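Local coordinates for fructokinase (Xylella fastidiosa Temecula1, PDB 3LJS), which probably phosphorylates fructose with ATP, as a sugar kinase of the PfkB carbohydrate kinase family, at residues G60-G65 / T87-L92; L196-L201 / V229-G234. One frame throughout, in Å; residues are numbered along the deposited sequence.

How the contacts relate
Both contacts belong to one ribokinase-like chain, at opposite sides of its centre: their centres lie 32 Å apart and their nearest atoms about 18 Å apart, so they do not touch. Contact 1 comes first and closes before contact 2 opens. It joins the start of helix 63-75 to the loop leading into strand 92-97 of the four-stranded sheet, beside the second subunit. Contact 2 pairs strands 193-197 and 226-230, neighbours in the large mixed sheet that also contains strand 53-60. That sheet thus links the two regions, with the dimer-facing contact 1 at the end of strand 53-60 and the ATP-binding residues Thr230 and Asp231 at the end of strand 226-230.

Contact 1. Residues G60-G65 / T87-L92; sequences GSDMFG and TAKTAL
The Phe64 ring lies between two side chains: Leu92 CD2 covers one face, offset toward the rim, and CG of selenomethionine Met63 lies over the centre of the opposite face. The Leu92 methyl makes a CH-pi contact, with CD2 4.2 Å from the centroid of the Phe64 ring, and the two side chains cross at about a right angle. Phe94 of the second subunit adds an edge-to-face ring contact to Phe64. Closer to the backbone, Phe64 CB rests against Thr90 CB at 3.8 Å.

The other flat group, the carboxylate of Asp62, grips Thr90 with both oxygens. Thr90 OG1 donates to the syn lone pair of Asp62 OD1, 2.7 Å away, while Thr90 N donates to Asp62 OD2 over 3.0 Å, again on the syn side and 18° out of the carboxylate plane. With chi1 near -61°, the Thr90 hydroxyl sits beside its own backbone N, which lets the two donors reach the two oxygens of one carboxylate. Asp62 OD1 has a second task: Gly65 N donates to Asp62 OD1 over 2.7 Å, nearly along the axis of its C-O bond, fixing the carboxylate from the helix side. A water accepts weakly from Ser61 N and lies 2.8 Å from Asp62 OD2 and 2.7 Å from Ala88 O, within hydrogen-bonding reach of both. Lys89 lies alongside, its CD 3.9 Å from Asp62 OD2; its ammonium is not in contact with the carboxylate but may still stabilise the negative charge.

Thr90 O also accepts from Tyr108 of the second subunit, bringing the loop to the dimer interface. The arrangement is an aspartate N-cap on helix 63-75, whose capping carboxylate also holds the loop entering strand 92-97.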
loop_
_atom_site.group_PDB
_atom_site.type_symbol
_atom_site.label_atom_id
_atom_site.label_comp_id
_atom_site.label_asym_id
_atom_site.label_seq_id
_atom_site.Cartn_x
_atom_site.Cartn_y
_atom_site.Cartn_z
ATOM N N GLY B 60 -11.637 -3.407 4.101
ATOM C CA GLY B 60 -11.545 -3.943 2.757
ATOM C C GLY B 60 -11.766 -5.446 2.756
ATOM O O GLY B 60 -11.676 -6.098 3.802
ATOM N N SER B 61 -12.089 -5.994 1.587
ATOM C CA SER B 61 -12.287 -7.433 1.439
ATOM C C SER B 61 -10.967 -7.983 0.931
ATOM O O SER B 61 -10.885 -8.540 -0.166
ATOM C CB SER B 61 -13.388 -7.739 0.423
ATOM O OG SER B 61 -14.642 -7.277 0.887
ATOM N N ASP B 62 -9.929 -7.784 1.729
ATOM C CA ASP B 62 -8.592 -8.244 1.399
ATOM C C ASP B 62 -7.976 -8.869 2.639
ATOM O O ASP B 62 -8.600 -8.895 3.703
ATOM C CB ASP B 62 -7.729 -7.078 0.901
ATOM C CG ASP B 62 -7.822 -5.848 1.796
ATOM O OD1 ASP B 62 -7.603 -5.969 3.016
ATOM O OD2 ASP B 62 -8.109 -4.750 1.274
HETATM N N MSE B 63 -6.753 -9.370 2.497
HETATM C CA MSE B 63 -6.045 -10.018 3.594
HETATM C C MSE B 63 -5.913 -9.133 4.828
HETATM O O MSE B 63 -6.034 -9.607 5.956
HETATM C CB MSE B 63 -4.649 -10.462 3.130
HETATM C CG MSE B 63 -3.761 -9.326 2.618
HETATM SE SE MSE B 63 -1.977 -9.900 2.057
HETATM C CE MSE B 63 -2.414 -10.508 0.267
ATOM N N PHE B 64 -5.662 -7.848 4.616
ATOM C CA PHE B 64 -5.508 -6.928 5.732
ATOM C C PHE B 64 -6.834 -6.655 6.422
ATOM O O PHE B 64 -6.889 -6.510 7.644
ATOM C CB PHE B 64 -4.864 -5.633 5.250
ATOM C CG PHE B 64 -3.462 -5.821 4.752
ATOM C CD1 PHE B 64 -2.500 -6.406 5.568
ATOM C CD2 PHE B 64 -3.105 -5.427 3.468
ATOM C CE1 PHE B 64 -1.196 -6.599 5.116
ATOM C CE2 PHE B 64 -1.804 -5.612 3.003
ATOM C CZ PHE B 64 -0.847 -6.200 3.829
ATOM N N GLY B 65 -7.902 -6.596 5.635
ATOM C CA GLY B 65 -9.216 -6.365 6.202
ATOM C C GLY B 65 -9.586 -7.551 7.075
ATOM O O GLY B 65 -10.141 -7.383 8.162
ATOM N N THR B 87 -14.095 -2.482 -3.363
ATOM C CA THR B 87 -13.861 -1.320 -4.215
ATOM C C THR B 87 -12.507 -0.668 -3.964
ATOM O O THR B 87 -11.916 -0.074 -4.865
ATOM C CB THR B 87 -14.973 -0.268 -4.013
ATOM O OG1 THR B 87 -16.231 -0.831 -4.408
ATOM C CG2 THR B 87 -14.705 0.978 -4.846
ATOM N N ALA B 88 -12.022 -0.772 -2.733
ATOM C CA ALA B 88 -10.736 -0.198 -2.377
ATOM C C ALA B 88 -10.049 -1.081 -1.348
ATOM O O ALA B 88 -10.689 -1.895 -0.673
ATOM C CB ALA B 88 -10.918 1.218 -1.829
ATOM N N LYS B 89 -8.739 -0.914 -1.236
ATOM C CA LYS B 89 -7.942 -1.697 -0.306
ATOM C C LYS B 89 -7.928 -1.084 1.086
ATOM O O LYS B 89 -8.242 0.097 1.273
ATOM C CB LYS B 89 -6.500 -1.790 -0.809
ATOM C CG LYS B 89 -6.341 -2.389 -2.200
ATOM C CD LYS B 89 -6.659 -3.867 -2.194
ATOM C CE LYS B 89 -6.380 -4.505 -3.545
ATOM N NZ LYS B 89 -6.746 -5.948 -3.528
ATOM N N THR B 90 -7.557 -1.904 2.060
ATOM C CA THR B 90 -7.435 -1.457 3.436
ATOM C C THR B 90 -6.266 -0.478 3.432
ATOM O O THR B 90 -5.218 -0.753 2.846
ATOM C CB THR B 90 -7.094 -2.634 4.364
ATOM O OG1 THR B 90 -8.144 -3.606 4.300
ATOM C CG2 THR B 90 -6.918 -2.155 5.794
ATOM N N ALA B 91 -6.446 0.670 4.070
ATOM C CA ALA B 91 -5.391 1.671 4.124
ATOM C C ALA B 91 -4.151 1.135 4.829
ATOM O O ALA B 91 -4.243 0.305 5.743
ATOM C CB ALA B 91 -5.893 2.919 4.843
ATOM N N LEU B 92 -2.992 1.630 4.407
ATOM C CA LEU B 92 -1.721 1.235 4.994
ATOM C C LEU B 92 -0.984 2.481 5.452
ATOM O O LEU B 92 -0.999 3.512 4.775
ATOM C CB LEU B 92 -0.845 0.494 3.973
ATOM C CG LEU B 92 -1.380 -0.775 3.313
ATOM C CD1 LEU B 92 -0.353 -1.262 2.282
ATOM C CD2 LEU B 92 -1.647 -1.849 4.361
HETATM O O HOH W 1 -10.384 -4.600 -0.373
#

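Contact 2. Residues L196-L201 / V229-G234; sequences LSSEEL and VTDAAG
Thr230 O is gripped by two donors of Ser198. Ser198 OG donates to Thr230 O over 2.9 Å, tilted 34° from the carbonyl plane, and Ser198 N reaches the same oxygen in a weak bond, bent to 128°. The serine hydroxyl can turn to it because chi1, near -61°, sets OG beside its own backbone N. One step back, Thr230 N donates to Leu196 O over 2.7 Å, straighter and in the carbonyl plane. These bonds continue the parallel pairing of Leu196 with Val229 and Ser197 with Thr230 right up to the point where strand 193-197 turns into helix 198-207.

That turn is closed by a capping box. Glu200 N donates to Ser197 OG over 3.1 Å, and Ser197 N returns a 2.9 Å bond to Glu200 OE1, which it meets from above the carboxylate plane. Phe169 N takes the other oxygen of Glu200.

Side chains fill in on both faces of the sheet. Thr230 packs against the backbone of the adjacent strand, with Thr230 OG1 3.2 Å from Ser197 CA, on the face where Lys195 of the ATP site also comes near. On the Val229 face, Leu201 from the first helical turn crosses at about a right angle, its CD2 4.0 Å from Val229 CG1; Ala212 and Val215 back Leu201 from helix 212-220.

Thr230 and Asp231 are ATP-binding residues of this protein, although no nucleotide is bound to this chain. Holding Thr230 through both N and O is consistent with a firmly placed backbone for these residues at the end of strand 226-230.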
loop_
_atom_site.group_PDB
_atom_site.type_symbol
_atom_site.label_atom_id
_atom_site.label_comp_id
_atom_site.label_asym_id
_atom_site.label_seq_id
_atom_site.Cartn_x
_atom_site.Cartn_y
_atom_site.Cartn_z
ATOM N N LEU B 196 -7.837 17.629 22.566
ATOM C CA LEU B 196 -6.905 18.304 21.669
ATOM C C LEU B 196 -5.488 18.230 22.223
ATOM O O LEU B 196 -5.291 18.019 23.421
ATOM C CB LEU B 196 -7.267 19.786 21.545
ATOM C CG LEU B 196 -8.643 20.250 21.078
ATOM C CD1 LEU B 196 -8.743 21.759 21.255
ATOM C CD2 LEU B 196 -8.856 19.867 19.623
ATOM N N SER B 197 -4.507 18.401 21.345
ATOM C CA SER B 197 -3.111 18.429 21.761
ATOM C C SER B 197 -2.804 19.925 21.836
ATOM O O SER B 197 -3.575 20.733 21.314
ATOM C CB SER B 197 -2.217 17.765 20.711
ATOM O OG SER B 197 -2.277 18.477 19.488
ATOM N N SER B 198 -1.703 20.298 22.483
ATOM C CA SER B 198 -1.333 21.711 22.592
ATOM C C SER B 198 -1.183 22.315 21.211
ATOM O O SER B 198 -1.600 23.448 20.960
ATOM C CB SER B 198 -0.001 21.873 23.334
ATOM O OG SER B 198 -0.080 21.367 24.650
ATOM N N GLU B 199 -0.572 21.547 20.320
ATOM C CA GLU B 199 -0.337 21.983 18.954
ATOM C C GLU B 199 -1.641 22.249 18.212
ATOM O O GLU B 199 -1.754 23.233 17.479
ATOM C CB GLU B 199 0.490 20.933 18.204
ATOM C CG GLU B 199 1.832 20.596 18.865
ATOM C CD GLU B 199 1.745 19.461 19.887
ATOM O OE1 GLU B 199 1.025 19.603 20.901
ATOM O OE2 GLU B 199 2.406 18.420 19.672
ATOM N N GLU B 200 -2.628 21.374 18.399
ATOM C CA GLU B 200 -3.913 21.550 17.735
ATOM C C GLU B 200 -4.638 22.771 18.297
ATOM O O GLU B 200 -5.337 23.478 17.569
ATOM C CB GLU B 200 -4.761 20.284 17.888
ATOM C CG GLU B 200 -4.117 19.062 17.235
ATOM C CD GLU B 200 -4.805 17.761 17.600
ATOM O OE1 GLU B 200 -5.477 17.717 18.648
ATOM O OE2 GLU B 200 -4.659 16.775 16.850
ATOM N N LEU B 201 -4.455 23.028 19.589
ATOM C CA LEU B 201 -5.079 24.183 20.222
ATOM C C LEU B 201 -4.473 25.447 19.599
ATOM O O LEU B 201 -5.180 26.417 19.324
ATOM C CB LEU B 201 -4.829 24.152 21.734
ATOM C CG LEU B 201 -5.362 25.305 22.592
ATOM C CD1 LEU B 201 -6.849 25.511 22.339
ATOM C CD2 LEU B 201 -5.105 24.998 24.066
ATOM N N VAL B 229 -6.773 18.931 27.037
ATOM C CA VAL B 229 -5.680 19.421 26.203
ATOM C C VAL B 229 -4.422 18.686 26.638
ATOM O O VAL B 229 -4.014 18.781 27.797
ATOM C CB VAL B 229 -5.451 20.935 26.374
ATOM C CG1 VAL B 229 -4.285 21.381 25.493
ATOM C CG2 VAL B 229 -6.713 21.701 26.015
ATOM N N THR B 230 -3.819 17.942 25.713
ATOM C CA THR B 230 -2.607 17.187 26.011
ATOM C C THR B 230 -1.344 17.962 25.640
ATOM O O THR B 230 -1.322 18.731 24.675
ATOM C CB THR B 230 -2.581 15.834 25.258
ATOM O OG1 THR B 230 -2.655 16.063 23.844
ATOM C CG2 THR B 230 -3.756 14.966 25.684
ATOM N N ASP B 231 -0.297 17.759 26.427
ATOM C CA ASP B 231 0.985 18.409 26.200
ATOM C C ASP B 231 1.952 17.343 25.707
ATOM O O ASP B 231 1.889 16.190 26.145
ATOM C CB ASP B 231 1.512 19.020 27.506
ATOM C CG ASP B 231 1.155 20.494 27.656
ATOM O OD1 ASP B 231 0.025 20.889 27.294
ATOM O OD2 ASP B 231 2.008 21.261 28.151
ATOM N N ALA B 232 2.836 17.727 24.790
ATOM C CA ALA B 232 3.823 16.800 24.245
ATOM C C ALA B 232 4.512 16.095 25.404
ATOM O O ALA B 232 4.730 14.883 25.369
ATOM C CB ALA B 232 4.844 17.557 23.407
ATOM N N ALA B 233 4.849 16.867 26.433
ATOM C CA ALA B 233 5.489 16.315 27.617
ATOM C C ALA B 233 4.562 15.247 28.192
ATOM O O ALA B 233 4.708 14.065 27.880
ATOM C CB ALA B 233 5.734 17.415 28.645
ATOM N N GLY B 234 3.599 15.661 29.012
ATOM C CA GLY B 234 2.682 14.692 29.589
ATOM C C GLY B 234 1.525 15.197 30.439
ATOM O O GLY B 234 0.506 14.510 30.517
#